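Local coordinates for COG1633: Uncharacterized conserved protein (Magnetospirillum magnetotacticum, PDB 2OH3), which is of unknown function but binds zinc within a helical bundle and is probably a rubrerythrin-like member of the ferritin clan, at residues Ala11-Leu16 and Asp55-Arg60; Thr51-Glu56 and Ala129-Glu134. All coordinates share one frame; numbering follows the deposited sequence. Where two conformers were deposited one is given.

In the fold
Both contacts use helix 37-61 of a four-helix bundle, and together they illustrate how one helix can pair with different partners through different chemistry. Contact 1 joins it to its antiparallel neighbour, helix 6-33, through aliphatic side chains that grade from the buried interior to a lysine at the surface. Contact 2 reaches across to helix 122-148 through a single pair of rings, lies somewhat nearer the centre of the chain and is closer to the zinc. Both are only partly buried. They meet at F131, whose CE2 lies 4.1 Å from CD1 of I57, which makes the apolar layer continuous with the aromatic pair.

Contact 1: residues Ala11-Leu16 and Asp55-Arg60; sequences AHAIAL and DEIKQR
I57 packs against A13 and I14 of the neighbouring helix, sharing the bulk of the contact about equally with I14. The two helical segments run roughly antiparallel, at 151°. Their axes come within 9.2 Å of each other, and the CA atoms of I14 and I57 are the nearest pair, 6.2 Å apart. The two branches of I57 divide the work. Its CG2 methyl, anti to the backbone N (CG1 at chi1 -60°), presses on CG1 of I14 at 3.3 Å, closer than ordinary van der Waals packing. The other branch extends so that CD1 rests 3.7 Å from CB of A13, while CG2 also flanks that methyl at 3.9 Å. A13 therefore meets both arms of the isoleucine, and the side chains of I14 and I57 lie alongside each other, running in opposing senses. On the inner side F131 of helix 122-148 touches both A13 and I57, and L10 adds to the packing on I57.

One residue further on, K58 stretches its aliphatic chain along the exposed flank, CG standing 4.2 Å from CD1 of I14. No hydrogen bond spans the two segments. The helices of this bundle hairpin are held here by shape and by burial of apolar carbon, with the methylene part of a surface lysine closing the margin.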
loop_
_atom_site.group_PDB
_atom_site.type_symbol
_atom_site.label_atom_id
_atom_site.label_comp_id
_atom_site.label_asym_id
_atom_site.label_seq_id
_atom_site.Cartn_x
_atom_site.Cartn_y
_atom_site.Cartn_z
ATOM N N ALA A 11 4.755 -15.776 -7.720
ATOM C CA ALA A 11 4.999 -14.756 -6.688
ATOM C C ALA A 11 4.066 -13.590 -6.856
ATOM O O ALA A 11 3.512 -13.076 -5.867
ATOM C CB ALA A 11 6.470 -14.282 -6.692
ATOM N N HIS A 12 3.863 -13.167 -8.100
ATOM C CA HIS A 12 2.918 -12.104 -8.374
ATOM C C HIS A 12 1.498 -12.527 -7.992
ATOM O O HIS A 12 0.788 -11.857 -7.240
ATOM C CB HIS A 12 2.967 -11.680 -9.837
ATOM C CG HIS A 12 3.964 -10.607 -10.124
ATOM N ND1 HIS A 12 5.309 -10.866 -10.333
ATOM C CD2 HIS A 12 3.812 -9.268 -10.276
ATOM C CE1 HIS A 12 5.941 -9.733 -10.584
ATOM N NE2 HIS A 12 5.059 -8.751 -10.551
ATOM N N ALA A 13 1.081 -13.671 -8.482
ATOM C CA ALA A 13 -0.246 -14.151 -8.192
ATOM C C ALA A 13 -0.540 -14.277 -6.696
ATOM O O ALA A 13 -1.615 -13.869 -6.248
ATOM C CB ALA A 13 -0.486 -15.472 -8.930
ATOM N N ILE A 14 0.386 -14.827 -5.908
ATOM C CA ILE A 14 0.178 -14.959 -4.475
ATOM C C ILE A 14 0.046 -13.580 -3.825
ATOM O O ILE A 14 -0.773 -13.352 -2.937
ATOM C CB ILE A 14 1.339 -15.700 -3.786
ATOM C CG1 ILE A 14 1.309 -17.157 -4.172
ATOM C CG2 ILE A 14 1.202 -15.636 -2.281
ATOM C CD1 ILE A 14 2.527 -17.939 -3.686
ATOM N N ALA A 15 0.903 -12.678 -4.235
ATOM C CA ALA A 15 0.934 -11.374 -3.619
ATOM C C ALA A 15 -0.335 -10.634 -3.948
ATOM O O ALA A 15 -0.882 -9.947 -3.085
ATOM C CB ALA A 15 2.172 -10.612 -4.047
ATOM N N LEU A 16 -0.798 -10.761 -5.184
ATOM C CA LEU A 16 -2.031 -10.100 -5.633
ATOM C C LEU A 16 -3.222 -10.579 -4.838
ATOM O O LEU A 16 -4.084 -9.786 -4.486
ATOM C CB LEU A 16 -2.307 -10.302 -7.136
ATOM C CG LEU A 16 -1.416 -9.490 -8.106
ATOM C CD1 LEU A 16 -1.522 -9.962 -9.577
ATOM C CD2 LEU A 16 -1.673 -7.968 -8.022
ATOM N N ASP A 55 -4.852 -20.101 -2.009
ATOM C CA ASP A 55 -4.448 -21.418 -1.511
ATOM C C ASP A 55 -4.007 -22.321 -2.673
ATOM O O ASP A 55 -3.017 -23.044 -2.561
ATOM C CB ASP A 55 -5.568 -22.085 -0.703
ATOM C CG ASP A 55 -5.739 -21.479 0.711
ATOM O OD1 ASP A 55 -4.842 -20.761 1.222
ATOM O OD2 ASP A 55 -6.798 -21.736 1.308
ATOM N N GLU A 56 -4.736 -22.233 -3.787
ATOM C CA GLU A 56 -4.378 -22.956 -5.007
ATOM C C GLU A 56 -2.998 -22.543 -5.500
ATOM O O GLU A 56 -2.175 -23.398 -5.827
ATOM C CB GLU A 56 -5.426 -22.736 -6.114
ATOM C CG GLU A 56 -6.407 -23.900 -6.284
ATOM C CD GLU A 56 -7.326 -23.716 -7.483
ATOM O OE1 GLU A 56 -6.808 -23.660 -8.619
ATOM O OE2 GLU A 56 -8.564 -23.620 -7.300
ATOM N N ILE A 57 -2.752 -21.234 -5.554
ATOM C CA ILE A 57 -1.477 -20.703 -6.009
ATOM C C ILE A 57 -0.356 -21.121 -5.054
ATOM O O ILE A 57 0.740 -21.450 -5.496
ATOM C CB ILE A 57 -1.544 -19.166 -6.211
ATOM C CG1 ILE A 57 -2.591 -18.843 -7.251
ATOM C CG2 ILE A 57 -0.214 -18.623 -6.684
ATOM C CD1 ILE A 57 -3.093 -17.441 -7.175
ATOM N N LYS A 58 -0.645 -21.155 -3.755
ATOM C CA LYS A 58 0.336 -21.581 -2.755
ATOM C C LYS A 58 0.754 -23.049 -2.922
ATOM O O LYS A 58 1.937 -23.391 -2.748
ATOM C CB LYS A 58 -0.194 -21.336 -1.347
ATOM C CG LYS A 58 -0.101 -19.840 -0.967
ATOM C CD LYS A 58 -0.911 -19.482 0.302
ATOM C CE LYS A 58 -0.912 -17.962 0.566
ATOM N NZ LYS A 58 -1.604 -17.652 1.855
ATOM N N GLN A 59 -0.214 -23.905 -3.256
ATOM C CA GLN A 59 0.089 -25.298 -3.549
ATOM C C GLN A 59 1.032 -25.374 -4.758
ATOM O O GLN A 59 2.040 -26.048 -4.704
ATOM C CB GLN A 59 -1.186 -26.129 -3.729
ATOM C CG GLN A 59 -1.691 -26.736 -2.412
ATOM C CD GLN A 59 -0.899 -27.965 -1.972
ATOM O OE1 GLN A 59 -0.270 -27.968 -0.907
ATOM N NE2 GLN A 59 -0.920 -29.017 -2.793
ATOM N N ARG A 60 0.744 -24.635 -5.817
ATOM C CA ARG A 60 1.640 -24.611 -6.990
ATOM C C ARG A 60 3.082 -24.172 -6.651
ATOM O O ARG A 60 4.087 -24.729 -7.157
ATOM C CB ARG A 60 1.067 -23.673 -8.073
ATOM C CG ARG A 60 -0.262 -24.092 -8.614
ATOM C CD ARG A 60 -0.711 -23.152 -9.753
ATOM N NE ARG A 60 -2.052 -23.534 -10.201
ATOM C CZ ARG A 60 -2.327 -24.567 -10.982
ATOM N NH1 ARG A 60 -1.355 -25.337 -11.466
ATOM N NH2 ARG A 60 -3.581 -24.837 -11.297
#

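Contact 2: residues Thr51-Glu56 and Ala129-Glu134; sequences TLHGDE and ADFAAE
H53 and F131 meet as a T-shaped (edge-to-face) aromatic pair, the histidine supplying the edge and the phenylalanine the face. The ring planes stand at 74° with centroids 4.5 Å apart. CE1 of H53 sits over the middle of the phenyl ring, 3.6 Å above its plane, while NE2 is displaced toward one side and comes to 3.4 Å from CE1 of F131. The CE1-NE2 end of the imidazole is thus the part that touches, and CG of F131 lies in the plane of the histidine ring.

Different rotations bring the two groups together. The imidazole is swung out across the gap with CG anti to the backbone N (chi1 -159°), whereas the phenyl ring folds back beside its own backbone N (chi1 -70°) and turns a face to the incoming edge. The backbones stay well apart, CA of H53 and CA of F131 being 9.7 Å from each other, so the rings alone bridge the segments.

Neighbours help to fix both rings. ND1 of H53 hydrogen-bonds to OE2 of E17 on helix 6-33, which orients the imidazole, and Y112 of helix 94-118 makes a further edge-to-face pair with F131.

The zinc ion, about 8 Å from the side chain of H53, is bound by E105, E135 and H138; H53 is not among these ligands. E134 ties the contact to the site, its OE2 hydrogen-bonded to NE2 of H138. With glutamate and histidine ligands from two helices, a metal site inside a four-helix bundle is consistent with the ferritin-like, rubrerythrin-type fold.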
loop_
_atom_site.group_PDB
_atom_site.type_symbol
_atom_site.label_atom_id
_atom_site.label_comp_id
_atom_site.label_asym_id
_atom_site.label_seq_id
_atom_site.Cartn_x
_atom_site.Cartn_y
_atom_site.Cartn_z
ATOM N N THR A 51 -8.885 -16.103 -0.730
ATOM C CA THR A 51 -8.368 -17.154 0.102
ATOM C C THR A 51 -8.291 -18.481 -0.627
ATOM O O THR A 51 -7.263 -19.163 -0.560
ATOM C CB THR A 51 -9.248 -17.297 1.326
ATOM O OG1 THR A 51 -9.226 -16.046 2.018
ATOM C CG2 THR A 51 -8.769 -18.405 2.211
ATOM N N LEU A 52 -9.378 -18.845 -1.305
ATOM C CA LEU A 52 -9.455 -20.106 -2.036
ATOM C C LEU A 52 -8.455 -20.177 -3.175
ATOM O O LEU A 52 -7.722 -21.158 -3.323
ATOM C CB LEU A 52 -10.872 -20.322 -2.576
ATOM C CG LEU A 52 -11.934 -20.618 -1.525
ATOM C CD1 LEU A 52 -13.284 -20.675 -2.179
ATOM C CD2 LEU A 52 -11.646 -21.932 -0.811
ATOM N N HIS A 53 -8.424 -19.118 -3.964
ATOM C CA HIS A 53 -7.509 -18.982 -5.079
ATOM C C HIS A 53 -6.040 -18.872 -4.644
ATOM O O HIS A 53 -5.157 -19.534 -5.192
ATOM C CB HIS A 53 -7.876 -17.735 -5.932
ATOM C CG HIS A 53 -7.339 -17.797 -7.327
ATOM N ND1 HIS A 53 -6.560 -16.803 -7.887
ATOM C CD2 HIS A 53 -7.439 -18.775 -8.268
ATOM C CE1 HIS A 53 -6.217 -17.161 -9.116
ATOM N NE2 HIS A 53 -6.740 -18.347 -9.374
ATOM N N GLY A 54 -5.791 -18.018 -3.667
ATOM C CA GLY A 54 -4.484 -17.936 -3.050
ATOM C C GLY A 54 -3.975 -19.281 -2.584
ATOM O O GLY A 54 -2.785 -19.562 -2.716
ATOM N N ASP A 55 -4.852 -20.101 -2.009
ATOM C CA ASP A 55 -4.448 -21.418 -1.511
ATOM C C ASP A 55 -4.007 -22.321 -2.673
ATOM O O ASP A 55 -3.017 -23.044 -2.561
ATOM C CB ASP A 55 -5.568 -22.085 -0.703
ATOM C CG ASP A 55 -5.739 -21.479 0.711
ATOM O OD1 ASP A 55 -4.842 -20.761 1.222
ATOM O OD2 ASP A 55 -6.798 -21.736 1.308
ATOM N N GLU A 56 -4.736 -22.233 -3.787
ATOM C CA GLU A 56 -4.378 -22.956 -5.007
ATOM C C GLU A 56 -2.998 -22.543 -5.500
ATOM O O GLU A 56 -2.175 -23.398 -5.827
ATOM C CB GLU A 56 -5.426 -22.736 -6.114
ATOM C CG GLU A 56 -6.407 -23.900 -6.284
ATOM C CD GLU A 56 -7.326 -23.716 -7.483
ATOM O OE1 GLU A 56 -6.808 -23.660 -8.619
ATOM O OE2 GLU A 56 -8.564 -23.620 -7.300
ATOM N N ALA A 129 -3.669 -16.634 -18.779
ATOM C CA ALA A 129 -4.947 -16.528 -19.501
ATOM C C ALA A 129 -6.151 -16.958 -18.680
ATOM O O ALA A 129 -7.181 -16.321 -18.717
ATOM C CB ALA A 129 -4.886 -17.326 -20.755
ATOM N N ASP A 130 -6.008 -18.061 -17.956
ATOM C CA ASP A 130 -7.042 -18.556 -17.093
ATOM C C ASP A 130 -7.331 -17.532 -16.029
ATOM O O ASP A 130 -8.494 -17.181 -15.823
ATOM C CB ASP A 130 -6.636 -19.899 -16.463
ATOM C CG ASP A 130 -6.679 -21.062 -17.457
ATOM O OD1 ASP A 130 -7.209 -20.919 -18.575
ATOM O OD2 ASP A 130 -6.176 -22.141 -17.108
ATOM N N PHE A 131 -6.285 -17.023 -15.375
ATOM C CA PHE A 131 -6.467 -16.084 -14.260
ATOM C C PHE A 131 -7.055 -14.754 -14.749
ATOM O O PHE A 131 -7.925 -14.198 -14.094
ATOM C CB PHE A 131 -5.169 -15.807 -13.507
ATOM C CG PHE A 131 -4.653 -16.971 -12.681
ATOM C CD1 PHE A 131 -5.267 -18.225 -12.689
ATOM C CD2 PHE A 131 -3.502 -16.818 -11.964
ATOM C CE1 PHE A 131 -4.728 -19.294 -11.963
ATOM C CE2 PHE A 131 -2.958 -17.868 -11.232
ATOM C CZ PHE A 131 -3.568 -19.114 -11.257
ATOM N N ALA A 132 -6.588 -14.263 -15.897
ATOM C CA ALA A 132 -7.135 -13.035 -16.519
ATOM C C ALA A 132 -8.626 -13.143 -16.859
ATOM O O ALA A 132 -9.378 -12.187 -16.631
ATOM C CB ALA A 132 -6.392 -12.723 -17.733
ATOM N N ALA A 133 -9.051 -14.281 -17.414
ATOM C CA ALA A 133 -10.456 -14.508 -17.744
ATOM C C ALA A 133 -11.336 -14.446 -16.500
ATOM O O ALA A 133 -12.425 -13.866 -16.536
ATOM C CB ALA A 133 -10.646 -15.852 -18.479
ATOM N N GLU A 134 -10.882 -15.055 -15.410
ATOM C CA GLU A 134 -11.649 -14.980 -14.171
ATOM C C GLU A 134 -11.667 -13.564 -13.566
ATOM O O GLU A 134 -12.706 -13.129 -13.081
ATOM C CB GLU A 134 -11.149 -16.003 -13.140
ATOM C CG GLU A 134 -11.904 -15.996 -11.799
ATOM C CD GLU A 134 -13.231 -16.742 -11.793
ATOM O OE1 GLU A 134 -13.471 -17.614 -12.658
ATOM O OE2 GLU A 134 -14.036 -16.464 -10.882
#